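Local atomic coordinates of blue-light-activated histidine kinase 2 (Erythrobacter litoralis HTCC2594, PDB entry 4R38), a protein that senses blue light through an N-terminal LOV domain, the part in this entry, and works as a histidine kinase involved in increased bacterial virulence on exposure to light. Residues Leu22-Asp34 against Glu115-Met127. Numbering follows the deposited sequence.
With RBF (riboflavin), chain E.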
loop_
_atom_site.group_PDB
_atom_site.type_symbol
_atom_site.label_atom_id
_atom_site.label_comp_id
_atom_site.label_asym_id
_atom_site.label_seq_id
_atom_site.Cartn_x
_atom_site.Cartn_y
_atom_site.Cartn_z
ATOM N N LEU A 22 -7.058 -10.874 8.879
ATOM C CA LEU A 22 -6.304 -12.022 8.399
ATOM C C LEU A 22 -4.876 -12.024 8.943
ATOM O O LEU A 22 -4.407 -11.005 9.480
ATOM C CB LEU A 22 -6.313 -11.965 6.872
ATOM C CG LEU A 22 -7.709 -12.121 6.245
ATOM C CD1 LEU A 22 -7.783 -11.429 4.876
ATOM C CD2 LEU A 22 -8.059 -13.581 6.116
ATOM N N PRO A 23 -4.160 -13.150 8.794
ATOM C CA PRO A 23 -2.787 -13.243 9.316
ATOM C C PRO A 23 -1.739 -12.578 8.429
ATOM O O PRO A 23 -0.605 -13.066 8.304
ATOM C CB PRO A 23 -2.548 -14.761 9.353
ATOM C CG PRO A 23 -3.364 -15.265 8.234
ATOM C CD PRO A 23 -4.622 -14.454 8.270
ATOM N N PHE A 24 -2.120 -11.464 7.818
ATOM C CA PHE A 24 -1.217 -10.718 6.984
ATOM C C PHE A 24 -1.828 -9.350 6.748
ATOM O O PHE A 24 -3.051 -9.187 6.719
ATOM C CB PHE A 24 -0.938 -11.438 5.665
ATOM C CG PHE A 24 -2.167 -11.966 4.982
ATOM C CD1 PHE A 24 -2.932 -11.148 4.162
ATOM C CD2 PHE A 24 -2.547 -13.298 5.134
ATOM C CE1 PHE A 24 -4.078 -11.645 3.516
ATOM C CE2 PHE A 24 -3.683 -13.807 4.494
ATOM C CZ PHE A 24 -4.447 -12.980 3.683
ATOM N N SER A 25 -0.952 -8.370 6.622
ATOM C CA SER A 25 -1.346 -6.973 6.392
ATOM C C SER A 25 -2.038 -6.871 5.042
ATOM O O SER A 25 -1.539 -7.363 4.027
ATOM C CB SER A 25 -0.106 -6.079 6.433
ATOM O OG SER A 25 -0.413 -4.703 6.135
ATOM N N LEU A 26 -3.224 -6.273 5.046
ATOM C CA LEU A 26 -3.995 -6.089 3.831
ATOM C C LEU A 26 -4.588 -4.693 3.817
ATOM O O LEU A 26 -4.980 -4.170 4.863
ATOM C CB LEU A 26 -5.091 -7.143 3.755
ATOM C CG LEU A 26 -5.918 -7.179 2.455
ATOM C CD1 LEU A 26 -6.216 -8.610 2.044
ATOM C CD2 LEU A 26 -7.187 -6.375 2.624
ATOM N N THR A 27 -4.622 -4.101 2.622
ATOM C CA THR A 27 -5.124 -2.753 2.410
ATOM C C THR A 27 -5.950 -2.734 1.134
ATOM O O THR A 27 -5.705 -3.512 0.213
ATOM C CB THR A 27 -3.983 -1.757 2.222
ATOM O OG1 THR A 27 -3.210 -2.132 1.073
ATOM C CG2 THR A 27 -3.076 -1.703 3.460
ATOM N N ILE A 28 -6.955 -1.864 1.077
ATOM C CA ILE A 28 -7.733 -1.696 -0.136
ATOM C C ILE A 28 -7.807 -0.194 -0.351
ATOM O O ILE A 28 -8.026 0.532 0.612
ATOM C CB ILE A 28 -9.159 -2.250 -0.004
ATOM C CG1 ILE A 28 -9.141 -3.779 0.250
ATOM C CG2 ILE A 28 -10.005 -1.955 -1.243
ATOM C CD1 ILE A 28 -10.470 -4.332 0.660
ATOM N N ALA A 29 -7.610 0.249 -1.593
ATOM C CA ALA A 29 -7.663 1.673 -1.947
ATOM C C ALA A 29 -8.716 1.891 -3.008
ATOM O O ALA A 29 -8.905 1.038 -3.851
ATOM C CB ALA A 29 -6.334 2.129 -2.478
ATOM N N ASP A 30 -9.385 3.045 -2.973
ATOM C CA ASP A 30 -10.316 3.409 -4.025
ATOM C C ASP A 30 -9.527 4.300 -4.975
ATOM O O ASP A 30 -9.320 5.492 -4.698
ATOM C CB ASP A 30 -11.523 4.140 -3.430
ATOM C CG ASP A 30 -12.597 4.457 -4.480
ATOM O OD1 ASP A 30 -12.227 4.585 -5.667
ATOM O OD2 ASP A 30 -13.806 4.568 -4.128
ATOM N N ILE A 31 -9.009 3.712 -6.052
ATOM C CA ILE A 31 -8.113 4.442 -6.951
ATOM C C ILE A 31 -8.852 5.335 -7.942
ATOM O O ILE A 31 -8.221 5.995 -8.769
ATOM C CB ILE A 31 -7.111 3.508 -7.700
ATOM C CG1 ILE A 31 -7.818 2.560 -8.656
ATOM C CG2 ILE A 31 -6.234 2.751 -6.672
ATOM C CD1 ILE A 31 -6.909 1.959 -9.696
ATOM N N SER A 32 -10.167 5.385 -7.840
ATOM C CA SER A 32 -10.924 6.306 -8.664
ATOM C C SER A 32 -11.046 7.644 -7.927
ATOM O O SER A 32 -11.348 8.657 -8.543
ATOM C CB SER A 32 -12.308 5.727 -8.991
ATOM O OG SER A 32 -13.192 5.932 -7.909
ATOM N N GLN A 33 -10.840 7.642 -6.609
ATOM C CA GLN A 33 -10.899 8.886 -5.825
ATOM C C GLN A 33 -9.589 9.648 -5.861
ATOM O O GLN A 33 -8.517 9.067 -5.993
ATOM C CB GLN A 33 -11.243 8.620 -4.361
ATOM C CG GLN A 33 -12.687 8.192 -4.132
ATOM C CD GLN A 33 -13.020 8.070 -2.660
ATOM O OE1 GLN A 33 -12.840 9.013 -1.894
ATOM N NE2 GLN A 33 -13.506 6.904 -2.256
ATOM N N ASP A 34 -9.671 10.966 -5.708
ATOM C CA ASP A 34 -8.486 11.781 -5.727
ATOM C C ASP A 34 -7.406 11.290 -4.748
ATOM O O ASP A 34 -7.637 11.165 -3.552
ATOM C CB ASP A 34 -8.858 13.217 -5.410
ATOM C CG ASP A 34 -7.690 14.143 -5.549
ATOM O OD1 ASP A 34 -7.427 14.596 -6.683
ATOM O OD2 ASP A 34 -7.024 14.397 -4.527
ATOM N N GLU A 115 -14.147 -3.219 -15.596
ATOM C CA GLU A 115 -13.601 -2.375 -16.653
ATOM C C GLU A 115 -13.245 -0.980 -16.149
ATOM O O GLU A 115 -12.348 -0.336 -16.689
ATOM C CB GLU A 115 -14.607 -2.256 -17.794
ATOM C CG GLU A 115 -15.954 -1.715 -17.354
ATOM C CD GLU A 115 -16.905 -1.516 -18.512
ATOM O OE1 GLU A 115 -16.930 -0.396 -19.074
ATOM O OE2 GLU A 115 -17.627 -2.480 -18.855
ATOM N N LYS A 116 -13.951 -0.519 -15.119
ATOM C CA LYS A 116 -13.687 0.795 -14.526
ATOM C C LYS A 116 -12.518 0.761 -13.533
ATOM O O LYS A 116 -12.002 1.814 -13.151
ATOM C CB LYS A 116 -14.947 1.335 -13.834
ATOM C CG LYS A 116 -16.126 1.597 -14.786
ATOM C CD LYS A 116 -15.755 2.595 -15.879
ATOM C CE LYS A 116 -16.935 2.954 -16.773
ATOM N NZ LYS A 116 -16.510 3.846 -17.898
ATOM N N CYS A 117 -12.120 -0.448 -13.130
ATOM C CA CYS A 117 -10.996 -0.675 -12.202
ATOM C C CYS A 117 -10.912 0.308 -11.035
ATOM O O CYS A 117 -9.965 1.084 -10.906
ATOM C CB CYS A 117 -9.685 -0.685 -12.965
ATOM S SG CYS A 117 -8.246 -1.076 -11.922
ATOM N N ARG A 118 -11.897 0.238 -10.159
ATOM C CA ARG A 118 -12.045 1.220 -9.105
ATOM C C ARG A 118 -11.204 0.929 -7.870
ATOM O O ARG A 118 -10.757 1.833 -7.204
ATOM C CB ARG A 118 -13.518 1.281 -8.711
ATOM C CG ARG A 118 -13.791 2.121 -7.504
ATOM C CD ARG A 118 -15.275 2.425 -7.382
ATOM N NE ARG A 118 -15.379 3.563 -6.503
ATOM C CZ ARG A 118 -15.827 4.765 -6.844
ATOM N NH1 ARG A 118 -16.360 5.000 -8.049
ATOM N NH2 ARG A 118 -15.811 5.711 -5.927
ATOM N N TYR A 119 -11.043 -0.347 -7.542
ATOM C CA TYR A 119 -10.392 -0.717 -6.300
ATOM C C TYR A 119 -9.113 -1.506 -6.529
ATOM O O TYR A 119 -9.034 -2.346 -7.427
ATOM C CB TYR A 119 -11.335 -1.578 -5.460
ATOM C CG TYR A 119 -12.644 -0.901 -5.088
ATOM C CD1 TYR A 119 -12.708 0.003 -4.021
ATOM C CD2 TYR A 119 -13.791 -1.136 -5.820
ATOM C CE1 TYR A 119 -13.925 0.607 -3.680
ATOM C CE2 TYR A 119 -14.988 -0.548 -5.488
ATOM C CZ TYR A 119 -15.047 0.342 -4.431
ATOM O OH TYR A 119 -16.260 0.934 -4.120
ATOM N N PHE A 120 -8.147 -1.255 -5.662
ATOM C CA PHE A 120 -6.879 -1.971 -5.685
ATOM C C PHE A 120 -6.737 -2.577 -4.314
ATOM O O PHE A 120 -7.077 -1.949 -3.318
ATOM C CB PHE A 120 -5.719 -1.022 -5.969
ATOM C CG PHE A 120 -5.050 -1.242 -7.306
ATOM C CD1 PHE A 120 -3.702 -1.540 -7.375
ATOM C CD2 PHE A 120 -5.765 -1.132 -8.481
ATOM C CE1 PHE A 120 -3.094 -1.753 -8.594
ATOM C CE2 PHE A 120 -5.149 -1.351 -9.710
ATOM C CZ PHE A 120 -3.821 -1.645 -9.756
ATOM N N VAL A 121 -6.219 -3.799 -4.272
ATOM C CA VAL A 121 -5.902 -4.461 -3.025
ATOM C C VAL A 121 -4.422 -4.741 -3.010
ATOM O O VAL A 121 -3.821 -4.998 -4.061
ATOM C CB VAL A 121 -6.691 -5.815 -2.857
ATOM C CG1 VAL A 121 -6.365 -6.805 -3.972
ATOM C CG2 VAL A 121 -6.411 -6.452 -1.491
ATOM N N GLY A 122 -3.835 -4.657 -1.819
ATOM C CA GLY A 122 -2.415 -4.901 -1.621
ATOM C C GLY A 122 -2.169 -5.662 -0.324
ATOM O O GLY A 122 -2.898 -5.483 0.658
ATOM N N ILE A 123 -1.172 -6.542 -0.329
ATOM C CA ILE A 123 -0.663 -7.087 0.921
ATOM C C ILE A 123 0.760 -6.615 1.106
ATOM O O ILE A 123 1.472 -6.336 0.127
ATOM C CB ILE A 123 -0.721 -8.626 0.991
ATOM C CG1 ILE A 123 0.111 -9.242 -0.130
ATOM C CG2 ILE A 123 -2.169 -9.071 0.949
ATOM C CD1 ILE A 123 0.232 -10.741 -0.010
ATOM N N GLN A 124 1.136 -6.462 2.375
ATOM C CA GLN A 124 2.446 -6.011 2.766
ATOM C C GLN A 124 3.089 -7.062 3.633
ATOM O O GLN A 124 2.486 -7.536 4.600
ATOM C CB GLN A 124 2.351 -4.747 3.599
ATOM C CG GLN A 124 1.808 -3.586 2.853
ATOM C CD GLN A 124 0.305 -3.534 2.762
ATOM O OE1 GLN A 124 -0.413 -4.198 3.507
ATOM N NE2 GLN A 124 -0.188 -2.710 1.837
ATOM N N VAL A 125 4.324 -7.392 3.289
ATOM C CA VAL A 125 5.123 -8.325 4.064
ATOM C C VAL A 125 6.381 -7.611 4.546
ATOM O O VAL A 125 7.181 -7.122 3.745
ATOM C CB VAL A 125 5.550 -9.534 3.221
ATOM C CG1 VAL A 125 6.374 -10.509 4.074
ATOM C CG2 VAL A 125 4.341 -10.225 2.630
ATOM N N ASP A 126 6.532 -7.547 5.861
ATOM C CA ASP A 126 7.690 -6.949 6.509
ATOM C C ASP A 126 8.931 -7.827 6.320
ATOM O O ASP A 126 8.992 -8.937 6.869
ATOM C CB ASP A 126 7.357 -6.806 7.994
ATOM C CG ASP A 126 8.353 -5.964 8.763
ATOM O OD1 ASP A 126 9.498 -5.742 8.296
ATOM O OD2 ASP A 126 7.968 -5.536 9.872
ATOM N N MET A 127 9.915 -7.330 5.561
ATOM C CA MET A 127 11.152 -8.071 5.310
ATOM C C MET A 127 12.283 -7.600 6.235
ATOM O O MET A 127 13.426 -8.038 6.093
ATOM C CB MET A 127 11.593 -7.917 3.852
ATOM C CG MET A 127 10.583 -8.394 2.825
ATOM S SD MET A 127 10.323 -10.159 2.969
ATOM C CE MET A 127 9.012 -10.491 1.777
HETATM N N1 RBF E . 3.284 2.192 -0.897
HETATM C C2 RBF E . 4.119 1.993 0.156
HETATM O O2 RBF E . 5.136 2.653 0.257
HETATM N N3 RBF E . 3.808 1.042 1.088
HETATM C C4 RBF E . 2.647 0.351 1.053
HETATM O O4 RBF E . 2.383 -0.511 1.923
HETATM C C4A RBF E . 1.720 0.586 0.006
HETATM N N5 RBF E . 0.515 -0.035 -0.074
HETATM C C5A RBF E . -0.332 0.235 -1.082
HETATM C C6 RBF E . -1.593 -0.413 -1.203
HETATM C C7 RBF E . -2.476 -0.119 -2.240
HETATM C C7M RBF E . -3.817 -0.896 -2.263
HETATM C C8 RBF E . -2.109 0.817 -3.206
HETATM C C8M RBF E . -2.982 1.206 -4.401
HETATM C C9 RBF E . -0.895 1.441 -3.117
HETATM C C9A RBF E . 0.032 1.174 -2.068
HETATM N N10 RBF E . 1.233 1.859 -2.003
HETATM C C10 RBF E . 2.106 1.569 -0.964
HETATM C "C1'" RBF E . 1.692 2.784 -3.040
HETATM C "C2'" RBF E . 1.393 4.265 -2.839
HETATM O "O2'" RBF E . 0.141 4.376 -2.294
HETATM C "C3'" RBF E . 1.460 4.972 -4.189
HETATM O "O3'" RBF E . 0.452 4.484 -5.030
HETATM C "C4'" RBF E . 2.802 4.751 -4.881
HETATM O "O4'" RBF E . 3.863 5.240 -4.102
HETATM C "C5'" RBF E . 2.827 5.435 -6.242
HETATM O "O5'" RBF E . 2.589 6.824 -6.094
HETATM O O HOH W 1 1.756 -9.091 6.517
#
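A bend at chi2 (82°) turns the Q124 amide back across the strand pair to S25 and T27. S25 OG, anti to its own backbone N (chi1 177°), donates to Q124 OE1 at 2.7 Å. Q124 NE2 donates to T27 OG1 at 3.2 Å, and T27 OG1 lies in the amide plane. These two bonds fix the rotation of the amide beside the flavin. Q124 NE2 also makes weak hydrogen bonds to riboflavin N5 and O4, and the Q124 side chain lies about 5 Å from that of C61, the cysteine of the flavin adduct, not linked here. Strands 25-30 and 119-127 are antiparallel neighbours in the sheet of a PAS-fold LOV domain. T27/G122 and A29/F120 are hydrogen-bonded pairs; A29 N to F120 O measures 2.8 Å. G122, without a side chain, passes close to the flavin; G122 N lies 3.8 Å from riboflavin C7M, and A29 CB packs on C7M at 3.9 Å. L26 and I28 meet V121 CG2 on the other face. I31 CD1 reaches F120 CD2 at 3.5 Å and also touches C117, which is disulfide-bonded to C84. At the strand end R118 grips D30 OD2 side-on through NE and NH2, the latter at 2.9 Å, with carboxylate and guanidinium planes 70° apart. S32 OG sits over the guanidinium centre and donates to D30 OD1, which also closes an Asx turn with S32 N.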